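Local coordinates for protein alpha-fucosidase (Bifidobacterium bifidum, PDB 2EAE) that releases alpha-1,2-linked L-fucose from glycans by hydrolysis, here represented by its catalytic fragment of glycoside hydrolase family 95, at residues 390-395 and 416-421; 395-400 and 410-415. The protein carries 1 engineered substitution. All coordinates share one frame; numbering follows the deposited sequence.

Running on from helix 364-385, the chain enters a long irregular loop that ends in the short strand 418-419, and both contacts fold this loop back on itself. Residues 390-395 pass the calcium ion and meet residues 416-421, so contact 1 spans the whole excursion of twenty intervening residues. Contact 2 lies within that excursion: 395-400 turns and comes back against 410-415, enclosing a smaller loop of nine residues. Asn395 belongs to both, and a probable hydrogen bond from Leu396 N to Asp417 O (2.9 Å) joins them. Together they connect the calcium site, which also uses Glu76, to the fucose pocket: contact 1 supplies His419 and Asn421, contact 2 Leu396 and Trp414, and His419 touches the latter two.

Contact 1 (390-395 and 416-421); sequences SQLPSN and SDFHMN. With CA (calcium ion), chain F; FUL (beta-L-fucopyranose), chain D; GAL (beta-D-galactopyranose), chain B.
Phe418 is the hub of a buried, mainly apolar contact in which the loop after helix 364-385 packs against the short strand 418-419 of the catalytic domain. Its CG lies anti to its carbonyl carbon (chi1 -60°), which carries the ring over to Leu392, Pro393 and Asn395. The proline crosses the phenyl ring at about a right angle, CG 3.7 Å from Phe418 CE1. Pro393 O (3.3 Å from Phe418 CE1) and Ser394 O lie at the ring's edge in its plane, where the slightly positive C-H groups suit carbonyl oxygens. Leu392 CB and Asn395 CB approach obliquely, and Tyr446 meets the ring from helix 441-462.

Asn395 OD1 takes a weak bond from Ser416 OG (3.0 Å), but its stronger donor is Gln397 N. Three residues earlier, Leu392 turns its carbonyl away from the ring: its O binds calcium at 2.6 Å, with Glu76 and Ser385 also as ligands.

Beyond Phe418 the chain delivers two sugar-binding residues, His419 on the strand and Asn421 just after it. The fucose methyl C6 sits 3.6 Å above the plane of the His419 ring, over its centre, while galactose O3 lies at the ring's edge. With an alanine here, that methyl would probably lose the flat surface beneath it and a gap would open between the two sugars and the strand. Asn421 OD1 comes within 2.7 Å of fucose O1, and its ND2 is held by Glu566. Strand 418-419, paired antiparallel with 485-486, and the residues after it thus line one side of the fucose pocket of this family 95 catalytic domain.

Contact 2 (395-400 and 410-415); sequences NLQGIW and GNTPWG. With FUL (beta-L-fucopyranose), chain D; GLC (alpha-D-glucopyranose), chain C; GAL (beta-D-galactopyranose), chain B.
Leu396 and Trp414 cross at about a right angle, the leucine rising from a type I beta turn, Asn395 to Gly398, that also contains an Asx turn. Within it Asn395 OD1 accepts from Gln397 N (2.8 Å), the donor lying in the carbonyl plane, and Asn395 O accepts from Gly398 N. Glycine suits the last position: its phi is positive, and a beta carbon would run into the ring of Trp400.

Across the contact, Gly415 N bonds to Thr412 O and closes a turn of type II character with Pro413 at its second position, where its fixed phi suits it. Leu396 CD1 presses on Trp414 CB at 3.4 Å, so the branched aliphatic end meets the root of the indole and lies oblique to its ring. Gln397, extended beyond CG, crosses the Pro413 ring at about a right angle and packs loosely on it and on Thr412, whose hydroxyl is engaged by Thr403.

With CG anti to its carbonyl carbon (chi1 -54°), Trp414 carries its indole to the bound sugars, lactose at its edge and fucose at one face: methyl C6 is 3.5 Å above the indole plane, offset toward the rim. Leu396 CD1 is 3.9 Å from the same C6, and His419, its ring at about 75° to the indole, also borders it. An apolar corner of this kind suits the 6-deoxy group of fucose. The indole edge serves the galactose-glucose product: NE1 donates to glucose O4, the oxygen that links it to galactose C1, over 2.9 Å with an N-H...O angle of 164°.

Contact 1 (390-395 and 416-421)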
ATOM      1  N   SER A 390     -12.115   6.757   4.160  1.00 24.36           N
ATOM      2  CA  SER A 390     -10.955   7.146   4.965  1.00 23.24           C
ATOM      3  C   SER A 390     -10.515   8.499   4.484  1.00 22.52           C
ATOM      4  O   SER A 390     -10.561   8.796   3.277  1.00 24.32           O
ATOM      5  CB  SER A 390      -9.783   6.160   4.806  1.00 21.82           C
ATOM      6  OG  SER A 390     -10.136   4.850   5.228  1.00 22.95           O
ATOM      7  N   GLN A 391     -10.028   9.296   5.416  1.00 22.32           N
ATOM      8  CA  GLN A 391      -9.499  10.586   5.082  1.00 21.69           C
ATOM      9  C   GLN A 391      -8.084  10.453   4.484  1.00 20.72           C
ATOM     10  O   GLN A 391      -7.690  11.310   3.734  1.00 20.95           O
ATOM     11  CB  GLN A 391      -9.484  11.499   6.284  1.00 21.96           C
ATOM     12  CG  GLN A 391     -10.864  11.786   6.842  1.00 24.34           C
ATOM     13  CD  GLN A 391     -10.870  12.946   7.834  1.00 24.77           C
ATOM     14  OE1 GLN A 391     -10.688  14.105   7.457  1.00 26.85           O
ATOM     15  NE2 GLN A 391     -11.077  12.638   9.094  1.00 25.36           N
ATOM     16  N   LEU A 392      -7.366   9.373   4.838  1.00 20.18           N
ATOM     17  CA  LEU A 392      -5.961   9.148   4.425  1.00 19.34           C
ATOM     18  C   LEU A 392      -5.734   7.708   3.987  1.00 18.65           C
ATOM     19  O   LEU A 392      -6.417   6.823   4.472  1.00 18.04           O
ATOM     20  CB  LEU A 392      -4.989   9.519   5.554  1.00 20.83           C
ATOM     21  CG  LEU A 392      -4.907  10.992   5.962  1.00 20.51           C
ATOM     22  CD1 LEU A 392      -4.244  11.144   7.313  1.00 19.47           C
ATOM     23  CD2 LEU A 392      -4.206  11.849   4.905  1.00 22.55           C
ATOM     24  N   PRO A 393      -4.773   7.479   3.052  1.00 18.17           N
ATOM     25  CA  PRO A 393      -4.474   6.125   2.642  1.00 18.36           C
ATOM     26  C   PRO A 393      -3.750   5.442   3.786  1.00 18.60           C
ATOM     27  O   PRO A 393      -3.364   6.117   4.802  1.00 17.94           O
ATOM     28  CB  PRO A 393      -3.526   6.304   1.443  1.00 18.04           C
ATOM     29  CG  PRO A 393      -2.929   7.646   1.592  1.00 17.82           C
ATOM     30  CD  PRO A 393      -3.907   8.486   2.401  1.00 16.93           C
ATOM     31  N   SER A 394      -3.589   4.140   3.637  1.00 19.31           N
ATOM     32  CA  SER A 394      -2.714   3.380   4.543  1.00 19.31           C
ATOM     33  C   SER A 394      -1.316   4.012   4.570  1.00 18.54           C
ATOM     34  O   SER A 394      -0.773   4.468   3.539  1.00 18.04           O
ATOM     35  CB  SER A 394      -2.665   1.912   4.138  1.00 20.38           C
ATOM     36  OG  SER A 394      -2.436   1.775   2.735  1.00 22.15           O
ATOM     37  N   ASN A 395      -0.761   4.116   5.773  1.00 17.88           N
ATOM     38  CA  ASN A 395       0.594   4.666   5.924  1.00 17.65           C
ATOM     39  C   ASN A 395       1.581   3.493   6.096  1.00 15.88           C
ATOM     40  O   ASN A 395       1.210   2.339   5.880  1.00 16.13           O
ATOM     41  CB  ASN A 395       0.651   5.696   7.075  1.00 18.49           C
ATOM     42  CG  ASN A 395       0.303   5.098   8.447  1.00 19.46           C
ATOM     43  OD1 ASN A 395       0.783   4.018   8.822  1.00 21.60           O
ATOM     44  ND2 ASN A 395      -0.461   5.855   9.251  1.00 19.53           N
ATOM     45  N   SER A 416       6.120   6.484  10.664  1.00 20.58           N
ATOM     46  CA  SER A 416       4.997   5.739  10.096  1.00 19.57           C
ATOM     47  C   SER A 416       4.284   6.571   9.022  1.00 19.73           C
ATOM     48  O   SER A 416       3.057   6.668   9.041  1.00 19.44           O
ATOM     49  CB  SER A 416       4.023   5.337  11.196  1.00 20.15           C
ATOM     50  OG  SER A 416       3.015   4.448  10.714  1.00 19.05           O
ATOM     51  N   ASP A 417       5.066   7.159   8.112  1.00 18.65           N
ATOM     52  CA  ASP A 417       4.601   8.194   7.195  1.00 19.03           C
ATOM     53  C   ASP A 417       4.082   7.648   5.862  1.00 17.43           C
ATOM     54  O   ASP A 417       3.707   6.503   5.770  1.00 17.90           O
ATOM     55  CB  ASP A 417       5.691   9.281   6.972  1.00 19.14           C
ATOM     56  CG  ASP A 417       6.970   8.759   6.250  1.00 21.58           C
ATOM     57  OD1 ASP A 417       6.992   7.620   5.721  1.00 19.02           O
ATOM     58  OD2 ASP A 417       7.981   9.513   6.200  1.00 23.28           O
ATOM     59  N   PHE A 418       4.039   8.511   4.849  1.00 16.89           N
ATOM     60  CA  PHE A 418       3.680   8.140   3.484  1.00 17.36           C
ATOM     61  C   PHE A 418       4.992   8.216   2.734  1.00 18.48           C
ATOM     62  O   PHE A 418       5.489   9.328   2.441  1.00 20.03           O
ATOM     63  CB  PHE A 418       2.620   9.117   2.912  1.00 16.61           C
ATOM     64  CG  PHE A 418       1.349   9.129   3.730  1.00 17.00           C
ATOM     65  CD1 PHE A 418       0.511   7.997   3.753  1.00 20.11           C
ATOM     66  CD2 PHE A 418       1.060  10.193   4.570  1.00 19.23           C
ATOM     67  CE1 PHE A 418      -0.653   7.975   4.551  1.00 18.93           C
ATOM     68  CE2 PHE A 418      -0.109  10.192   5.378  1.00 18.73           C
ATOM     69  CZ  PHE A 418      -0.961   9.078   5.377  1.00 17.71           C
ATOM     70  N   HIS A 419       5.580   7.042   2.472  1.00 19.69           N
ATOM     71  CA  HIS A 419       6.918   6.920   1.894  1.00 18.21           C
ATOM     72  C   HIS A 419       6.770   6.498   0.441  1.00 19.12           C
ATOM     73  O   HIS A 419       6.408   5.343   0.146  1.00 19.21           O
ATOM     74  CB  HIS A 419       7.741   5.877   2.648  1.00 18.85           C
ATOM     75  CG  HIS A 419       8.968   6.421   3.311  1.00 19.72           C
ATOM     76  ND1 HIS A 419      10.238   6.282   2.773  1.00 21.83           N
ATOM     77  CD2 HIS A 419       9.124   7.054   4.496  1.00 16.45           C
ATOM     78  CE1 HIS A 419      11.116   6.833   3.591  1.00 14.76           C
ATOM     79  NE2 HIS A 419      10.466   7.307   4.645  1.00 21.70           N
ATOM     80  N   MET A 420       7.015   7.455  -0.451  1.00 18.93           N
ATOM     81  CA  MET A 420       6.572   7.374  -1.855  1.00 19.90           C
ATOM     82  C   MET A 420       7.677   6.988  -2.802  1.00 18.86           C
ATOM     83  O   MET A 420       7.579   7.217  -4.006  1.00 18.49           O
ATOM     84  CB  MET A 420       5.921   8.693  -2.314  1.00 20.35           C
ATOM     85  CG  MET A 420       4.592   9.029  -1.669  1.00 23.71           C
ATOM     86  SD  MET A 420       3.496   9.893  -2.858  1.00 24.61           S
ATOM     87  CE  MET A 420       4.573  11.130  -3.604  1.00 23.33           C
ATOM     88  N   ASN A 421       8.725   6.354  -2.287  1.00 18.19           N
ATOM     89  CA  ASN A 421       9.716   5.753  -3.210  1.00 19.18           C
ATOM     90  C   ASN A 421       9.773   4.215  -3.157  1.00 18.10           C
ATOM     91  O   ASN A 421      10.815   3.603  -3.419  1.00 18.38           O
ATOM     92  CB  ASN A 421      11.094   6.417  -3.071  1.00 19.59           C
ATOM     93  CG  ASN A 421      11.774   6.059  -1.748  1.00 22.66           C
ATOM     94  OD1 ASN A 421      11.178   5.427  -0.874  1.00 20.36           O
ATOM     95  ND2 ASN A 421      13.053   6.472  -1.605  1.00 21.86           N
TER
HETATM   96 CA    CA F 903      -6.408   5.245   6.593  1.00 47.41          CA
HETATM   97  C1  FUL D 900      12.936   3.566   2.272  0.70 23.78           C
HETATM   98  C2  FUL D 900      13.675   2.216   2.392  0.70 22.67           C
HETATM   99  O2  FUL D 900      15.014   2.355   1.865  0.70 21.05           O
HETATM  100  C3  FUL D 900      13.736   1.648   3.829  0.70 21.46           C
HETATM  101  O3  FUL D 900      14.067   0.242   3.772  0.70 20.45           O
HETATM  102  C4  FUL D 900      12.395   1.805   4.549  0.70 21.66           C
HETATM  103  O4  FUL D 900      11.480   0.967   3.832  0.70 19.05           O
HETATM  104  C5  FUL D 900      11.929   3.260   4.478  0.70 23.09           C
HETATM  105  C6  FUL D 900      10.562   3.489   5.122  0.70 22.86           C
HETATM  106  O5  FUL D 900      11.797   3.652   3.118  0.70 24.90           O
HETATM  107  O1  FUL D 900      12.412   3.791   0.948  0.70 24.06           O
HETATM  108  C1  GAL B   2      16.192   6.074   5.723  0.70 17.62           C
HETATM  109  C2  GAL B   2      15.145   5.831   4.623  0.70 14.48           C
HETATM  110  C3  GAL B   2      14.938   7.097   3.778  0.70 14.81           C
HETATM  111  C4  GAL B   2      14.603   8.269   4.719  0.70 11.83           C
HETATM  112  C5  GAL B   2      15.713   8.420   5.769  0.70 15.98           C
HETATM  113  C6  GAL B   2      15.324   9.477   6.780  0.70 17.25           C
HETATM  114  O2  GAL B   2      15.458   4.707   3.835  0.70 19.63           O
HETATM  115  O3  GAL B   2      13.857   6.851   2.913  0.70 11.06           O
HETATM  116  O4  GAL B   2      13.379   8.008   5.366  0.70 12.28           O
HETATM  117  O5  GAL B   2      15.835   7.202   6.479  0.70 16.46           O
HETATM  118  O6  GAL B   2      16.467   9.774   7.571  0.70 23.11           O

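Contact 2 (395-400 and 410-415)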
ATOM      1  N   ASN A 395      -0.761   4.116   5.773  1.00 17.88           N
ATOM      2  CA  ASN A 395       0.594   4.666   5.924  1.00 17.65           C
ATOM      3  C   ASN A 395       1.581   3.493   6.096  1.00 15.88           C
ATOM      4  O   ASN A 395       1.210   2.339   5.880  1.00 16.13           O
ATOM      5  CB  ASN A 395       0.651   5.696   7.075  1.00 18.49           C
ATOM      6  CG  ASN A 395       0.303   5.098   8.447  1.00 19.46           C
ATOM      7  OD1 ASN A 395       0.783   4.018   8.822  1.00 21.60           O
ATOM      8  ND2 ASN A 395      -0.461   5.855   9.251  1.00 19.53           N
ATOM      9  N   LEU A 396       2.827   3.779   6.480  1.00 16.62           N
ATOM     10  CA  LEU A 396       3.827   2.721   6.672  1.00 17.27           C
ATOM     11  C   LEU A 396       3.383   1.578   7.573  1.00 17.42           C
ATOM     12  O   LEU A 396       3.927   0.493   7.473  1.00 18.02           O
ATOM     13  CB  LEU A 396       5.159   3.299   7.186  1.00 16.78           C
ATOM     14  CG  LEU A 396       6.063   4.086   6.240  1.00 17.23           C
ATOM     15  CD1 LEU A 396       7.324   4.477   6.978  1.00 19.12           C
ATOM     16  CD2 LEU A 396       6.484   3.236   5.035  1.00 19.11           C
ATOM     17  N   GLN A 397       2.435   1.836   8.482  1.00 18.14           N
ATOM     18  CA  GLN A 397       1.926   0.800   9.395  1.00 19.72           C
ATOM     19  C   GLN A 397       0.425   0.541   9.237  1.00 20.42           C
ATOM     20  O   GLN A 397      -0.197  -0.068  10.096  1.00 20.87           O
ATOM     21  CB  GLN A 397       2.279   1.151  10.844  1.00 18.90           C
ATOM     22  CG  GLN A 397       3.777   1.176  11.036  1.00 20.07           C
ATOM     23  CD  GLN A 397       4.206   1.564  12.430  1.00 22.07           C
ATOM     24  OE1 GLN A 397       3.447   1.423  13.404  1.00 23.28           O
ATOM     25  NE2 GLN A 397       5.423   2.034  12.538  1.00 20.39           N
ATOM     26  N   GLY A 398      -0.122   0.973   8.097  1.00 20.98           N
ATOM     27  CA  GLY A 398      -1.553   0.847   7.838  1.00 20.57           C
ATOM     28  C   GLY A 398      -2.217   1.973   8.585  1.00 20.52           C
ATOM     29  O   GLY A 398      -2.190   3.117   8.136  1.00 20.25           O
ATOM     30  N   ILE A 399      -2.838   1.637   9.711  1.00 20.17           N
ATOM     31  CA  ILE A 399      -3.241   2.623  10.712  1.00 21.12           C
ATOM     32  C   ILE A 399      -2.803   2.241  12.128  1.00 21.59           C
ATOM     33  O   ILE A 399      -3.140   2.932  13.085  1.00 22.52           O
ATOM     34  CB  ILE A 399      -4.780   2.830  10.745  1.00 20.56           C
ATOM     35  CG1 ILE A 399      -5.503   1.499  11.011  1.00 20.49           C
ATOM     36  CG2 ILE A 399      -5.252   3.529   9.437  1.00 22.54           C
ATOM     37  CD1 ILE A 399      -7.006   1.679  11.266  1.00 21.67           C
ATOM     38  N   TRP A 400      -2.028   1.178  12.257  1.00 20.97           N
ATOM     39  CA  TRP A 400      -1.730   0.629  13.588  1.00 20.55           C
ATOM     40  C   TRP A 400      -0.333   0.965  14.111  1.00 20.99           C
ATOM     41  O   TRP A 400       0.669   0.731  13.447  1.00 19.77           O
ATOM     42  CB  TRP A 400      -1.956  -0.869  13.561  1.00 19.98           C
ATOM     43  CG  TRP A 400      -3.345  -1.255  13.131  1.00 21.58           C
ATOM     44  CD1 TRP A 400      -4.461  -1.290  13.915  1.00 19.78           C
ATOM     45  CD2 TRP A 400      -3.761  -1.674  11.805  1.00 19.46           C
ATOM     46  NE1 TRP A 400      -5.552  -1.724  13.169  1.00 20.93           N
ATOM     47  CE2 TRP A 400      -5.152  -1.942  11.872  1.00 21.85           C
ATOM     48  CE3 TRP A 400      -3.098  -1.810  10.565  1.00 21.07           C
ATOM     49  CZ2 TRP A 400      -5.907  -2.367  10.743  1.00 20.12           C
ATOM     50  CZ3 TRP A 400      -3.830  -2.235   9.461  1.00 19.40           C
ATOM     51  CH2 TRP A 400      -5.233  -2.527   9.564  1.00 19.79           C
ATOM     52  N   GLY A 410      11.914  10.436  14.720  1.00 27.79           N
ATOM     53  CA  GLY A 410      12.017  10.326  16.167  1.00 28.11           C
ATOM     54  C   GLY A 410      11.707   8.959  16.742  1.00 27.74           C
ATOM     55  O   GLY A 410      12.353   7.965  16.408  1.00 28.40           O
ATOM     56  N   ASN A 411      10.716   8.923  17.613  1.00 27.52           N
ATOM     57  CA  ASN A 411      10.344   7.691  18.312  1.00 28.44           C
ATOM     58  C   ASN A 411       9.689   6.675  17.415  1.00 27.39           C
ATOM     59  O   ASN A 411       9.744   5.505  17.698  1.00 27.87           O
ATOM     60  CB  ASN A 411       9.437   7.986  19.500  1.00 28.66           C
ATOM     61  CG  ASN A 411      10.141   8.840  20.552  1.00 32.36           C
ATOM     62  OD1 ASN A 411      10.963   8.341  21.323  1.00 35.67           O
ATOM     63  ND2 ASN A 411       9.823  10.119  20.578  1.00 32.28           N
ATOM     64  N   THR A 412       9.043   7.142  16.354  1.00 26.70           N
ATOM     65  CA  THR A 412       8.339   6.259  15.439  1.00 25.07           C
ATOM     66  C   THR A 412       9.175   6.067  14.176  1.00 24.98           C
ATOM     67  O   THR A 412       9.618   7.049  13.543  1.00 24.87           O
ATOM     68  CB  THR A 412       6.941   6.802  15.135  1.00 24.98           C
ATOM     69  OG1 THR A 412       6.176   6.786  16.344  1.00 25.35           O
ATOM     70  CG2 THR A 412       6.207   5.946  14.104  1.00 23.77           C
ATOM     71  N   PRO A 413       9.401   4.799  13.798  1.00 23.96           N
ATOM     72  CA  PRO A 413      10.315   4.542  12.684  1.00 23.26           C
ATOM     73  C   PRO A 413       9.765   5.150  11.371  1.00 22.35           C
ATOM     74  O   PRO A 413       8.640   4.865  10.963  1.00 22.06           O
ATOM     75  CB  PRO A 413      10.374   3.020  12.602  1.00 23.21           C
ATOM     76  CG  PRO A 413       9.278   2.511  13.401  1.00 24.28           C
ATOM     77  CD  PRO A 413       8.798   3.568  14.335  1.00 24.24           C
ATOM     78  N   TRP A 414      10.561   6.020  10.774  1.00 21.41           N
ATOM     79  CA  TRP A 414      10.183   6.727   9.552  1.00 21.11           C
ATOM     80  C   TRP A 414       8.856   7.433   9.679  1.00 20.68           C
ATOM     81  O   TRP A 414       8.137   7.666   8.681  1.00 20.07           O
ATOM     82  CB  TRP A 414      10.189   5.777   8.352  1.00 20.12           C
ATOM     83  CG  TRP A 414      11.454   5.081   8.201  1.00 21.24           C
ATOM     84  CD1 TRP A 414      12.622   5.608   7.777  1.00 19.91           C
ATOM     85  CD2 TRP A 414      11.708   3.705   8.491  1.00 20.90           C
ATOM     86  NE1 TRP A 414      13.602   4.653   7.791  1.00 20.95           N
ATOM     87  CE2 TRP A 414      13.058   3.466   8.202  1.00 20.76           C
ATOM     88  CE3 TRP A 414      10.896   2.627   8.911  1.00 21.60           C
ATOM     89  CZ2 TRP A 414      13.649   2.207   8.365  1.00 22.25           C
ATOM     90  CZ3 TRP A 414      11.475   1.378   9.064  1.00 19.53           C
ATOM     91  CH2 TRP A 414      12.835   1.172   8.792  1.00 20.97           C
ATOM     92  N   GLY A 415       8.514   7.763  10.921  1.00 20.27           N
ATOM     93  CA  GLY A 415       7.322   8.496  11.250  1.00 20.18           C
ATOM     94  C   GLY A 415       6.030   7.790  10.940  1.00 20.86           C
ATOM     95  O   GLY A 415       4.949   8.407  10.978  1.00 21.66           O
TER
HETATM   96  C1  FUL D 900      12.936   3.566   2.272  0.70 23.78           C
HETATM   97  C2  FUL D 900      13.675   2.216   2.392  0.70 22.67           C
HETATM   98  O2  FUL D 900      15.014   2.355   1.865  0.70 21.05           O
HETATM   99  C3  FUL D 900      13.736   1.648   3.829  0.70 21.46           C
HETATM  100  O3  FUL D 900      14.067   0.242   3.772  0.70 20.45           O
HETATM  101  C4  FUL D 900      12.395   1.805   4.549  0.70 21.66           C
HETATM  102  O4  FUL D 900      11.480   0.967   3.832  0.70 19.05           O
HETATM  103  C5  FUL D 900      11.929   3.260   4.478  0.70 23.09           C
HETATM  104  C6  FUL D 900      10.562   3.489   5.122  0.70 22.86           C
HETATM  105  O5  FUL D 900      11.797   3.652   3.118  0.70 24.90           O
HETATM  106  O1  FUL D 900      12.412   3.791   0.948  0.70 24.06           O
HETATM  107  C1  GLC C   1      19.560   3.382   8.739  0.70 35.91           C
HETATM  108  C2  GLC C   1      18.777   4.575   9.315  0.70 33.48           C
HETATM  109  C3  GLC C   1      17.413   4.786   8.680  0.70 29.66           C
HETATM  110  C4  GLC C   1      17.514   4.664   7.171  0.70 27.61           C
HETATM  111  C5  GLC C   1      17.933   3.227   6.896  0.70 31.56           C
HETATM  112  C6  GLC C   1      17.981   2.954   5.403  0.70 32.54           C
HETATM  113  O1  GLC C   1      19.394   2.221   9.525  0.70 41.25           O
HETATM  114  O2  GLC C   1      18.544   4.453  10.699  0.70 32.14           O
HETATM  115  O3  GLC C   1      17.025   6.078   9.049  0.70 29.61           O
HETATM  116  O4  GLC C   1      16.266   4.941   6.561  0.70 19.79           O
HETATM  117  O5  GLC C   1      19.247   3.031   7.390  0.70 36.39           O
HETATM  118  O6  GLC C   1      19.159   3.574   4.921  0.70 32.79           O
HETATM  119  C1  GAL B   2      16.192   6.074   5.723  0.70 17.62           C
HETATM  120  C2  GAL B   2      15.145   5.831   4.623  0.70 14.48           C
HETATM  121  C3  GAL B   2      14.938   7.097   3.778  0.70 14.81           C
HETATM  122  C4  GAL B   2      14.603   8.269   4.719  0.70 11.83           C
HETATM  123  C5  GAL B   2      15.713   8.420   5.769  0.70 15.98           C
HETATM  124  C6  GAL B   2      15.324   9.477   6.780  0.70 17.25           C
HETATM  125  O2  GAL B   2      15.458   4.707   3.835  0.70 19.63           O
HETATM  126  O3  GAL B   2      13.857   6.851   2.913  0.70 11.06           O
HETATM  127  O4  GAL B   2      13.379   8.008   5.366  0.70 12.28           O
HETATM  128  O5  GAL B   2      15.835   7.202   6.479  0.70 16.46           O
HETATM  129  O6  GAL B   2      16.467   9.774   7.571  0.70 23.11           O